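Side-chain contact in metallo-beta-lactamase (Serratia marcescens, PDB 6K4X), which probably hydrolyses the beta-lactam ring of antibiotics with two zinc ions, as a metallo-beta-lactamase of subclass B3: residues Gln225-Ala228 with Ser234-Val237. Numbering follows the deposited sequence. Where two conformers were deposited one is given.
Sequences QQRA and SAYV
Ala228, on helix 221-231, and Ala235, in a short 3-10 turn that follows the helix, bring the two backbones together, their CA atoms 5.0 Å apart, as the chain doubles back on its way to helix 241-260. A backbone hydrogen bond from Val237 N to Ser234 O closes the turn. Alanine suits both places, since a side chain no larger than a methyl lets the backbones come this close: Ala235 CB points at the helix and sits 3.5 Å from Ala228 N and 3.9 Å from Ala228 CB. The same methyl also meets Arg227 CB.

Tyr236 starts away from the helix, but with CG anti to its carbonyl carbon (chi1 -57°) the ring is carried back alongside the helix. Ala228 CB lies oblique to the ring, 4.0 Å from Tyr236 CE2, while the OH, at the end of a side chain long enough to reach Gln225, rests 3.5 Å from Gln225 CG. The extended Gln225 chain runs beside the tyrosine in the same direction, and its aliphatic stem, CB and CG, not its amide, meets the tyrosine OH. Phe12 of strand 12-15 touches both side chains, and Ile14 also packs on Tyr236.

At the exposed side of the contact, Arg227 bends at chi3 (59°) and lays one guanidinium face over Ala235, with Ala235 O 3.6 Å from Arg227 NH1; that carbonyl takes a hydrogen bond from Arg224. Arginine's long chain and flat cation let NH2 serve two partners: a salt bridge to Glu231, whose carboxylate also bonds Ser234 OG, and a water 2.9 Å away at the guanidinium edge, which donates to Ser234 O and Val237 O. Direct contact between the segments is therefore mainly van der Waals packing, while polar links to the helix come through the water, Glu231 and Arg224, tying the turn down far from the zinc sites.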
loop_
_atom_site.group_PDB
_atom_site.type_symbol
_atom_site.label_atom_id
_atom_site.label_comp_id
_atom_site.label_asym_id
_atom_site.label_seq_id
_atom_site.Cartn_x
_atom_site.Cartn_y
_atom_site.Cartn_z
ATOM N N GLN A 225 16.866 5.045 3.452
ATOM C CA GLN A 225 17.594 4.927 2.196
ATOM C C GLN A 225 18.953 5.622 2.338
ATOM O O GLN A 225 19.969 5.126 1.820
ATOM C CB GLN A 225 16.775 5.490 1.042
ATOM C CG GLN A 225 17.550 5.383 -0.264
ATOM C CD GLN A 225 16.868 6.095 -1.390
ATOM O OE1 GLN A 225 16.364 7.212 -1.237
ATOM N NE2 GLN A 225 16.952 5.493 -2.561
ATOM N N GLN A 226 18.990 6.780 2.987
ATOM C CA GLN A 226 20.245 7.512 3.208
ATOM C C GLN A 226 21.181 6.654 4.077
ATOM O O GLN A 226 22.383 6.539 3.807
ATOM C CB GLN A 226 19.921 8.892 3.783
ATOM C CG GLN A 226 19.270 9.813 2.751
ATOM C CD GLN A 226 18.759 11.146 3.247
ATOM O OE1 GLN A 226 18.134 11.266 4.299
ATOM N NE2 GLN A 226 18.990 12.179 2.449
ATOM N N ARG A 227 20.645 6.022 5.120
ATOM C CA ARG A 227 21.435 5.121 5.946
ATOM C C ARG A 227 21.985 3.957 5.117
ATOM O O ARG A 227 23.113 3.522 5.337
ATOM C CB ARG A 227 20.584 4.558 7.081
ATOM C CG ARG A 227 20.358 5.529 8.233
ATOM C CD ARG A 227 19.301 4.977 9.167
ATOM N NE ARG A 227 19.701 3.691 9.706
ATOM C CZ ARG A 227 18.903 2.693 10.034
ATOM N NH1 ARG A 227 17.598 2.900 10.193
ATOM N NH2 ARG A 227 19.435 1.506 10.265
ATOM N N ALA A 228 21.188 3.451 4.172
ATOM C CA ALA A 228 21.567 2.284 3.379
ATOM C C ALA A 228 22.794 2.568 2.509
ATOM O O ALA A 228 23.519 1.626 2.157
ATOM C CB ALA A 228 20.417 1.844 2.514
ATOM N N SER A 234 20.315 -3.613 5.217
ATOM C CA SER A 234 19.904 -3.749 6.583
ATOM C C SER A 234 19.261 -2.449 7.104
ATOM O O SER A 234 18.546 -2.517 8.077
ATOM C CB SER A 234 21.063 -4.136 7.451
ATOM O OG SER A 234 22.147 -3.237 7.307
ATOM N N ALA A 235 19.561 -1.304 6.488
ATOM C CA ALA A 235 18.934 -0.044 6.954
ATOM C C ALA A 235 17.406 -0.099 6.833
ATOM O O ALA A 235 16.730 0.682 7.542
ATOM C CB ALA A 235 19.469 1.114 6.195
ATOM N N TYR A 236 16.862 -0.945 5.930
ATOM C CA TYR A 236 15.412 -1.043 5.752
ATOM C C TYR A 236 14.783 -1.999 6.756
ATOM O O TYR A 236 13.547 -2.004 6.875
ATOM C CB TYR A 236 15.032 -1.456 4.330
ATOM C CG TYR A 236 15.579 -0.530 3.284
ATOM C CD1 TYR A 236 15.089 0.757 3.153
ATOM C CD2 TYR A 236 16.573 -0.942 2.423
ATOM C CE1 TYR A 236 15.588 1.622 2.202
ATOM C CE2 TYR A 236 17.093 -0.084 1.489
ATOM C CZ TYR A 236 16.598 1.192 1.365
ATOM O OH TYR A 236 17.104 2.031 0.423
ATOM N N VAL A 237 15.610 -2.803 7.427
ATOM C CA VAL A 237 15.184 -3.838 8.287
ATOM C C VAL A 237 14.959 -3.251 9.669
ATOM O O VAL A 237 15.845 -2.608 10.234
ATOM C CB VAL A 237 16.213 -4.981 8.326
ATOM C CG1 VAL A 237 15.868 -6.008 9.384
ATOM C CG2 VAL A 237 16.359 -5.636 6.967
HETATM O O HOH W 1 18.170 -1.086 10.463
#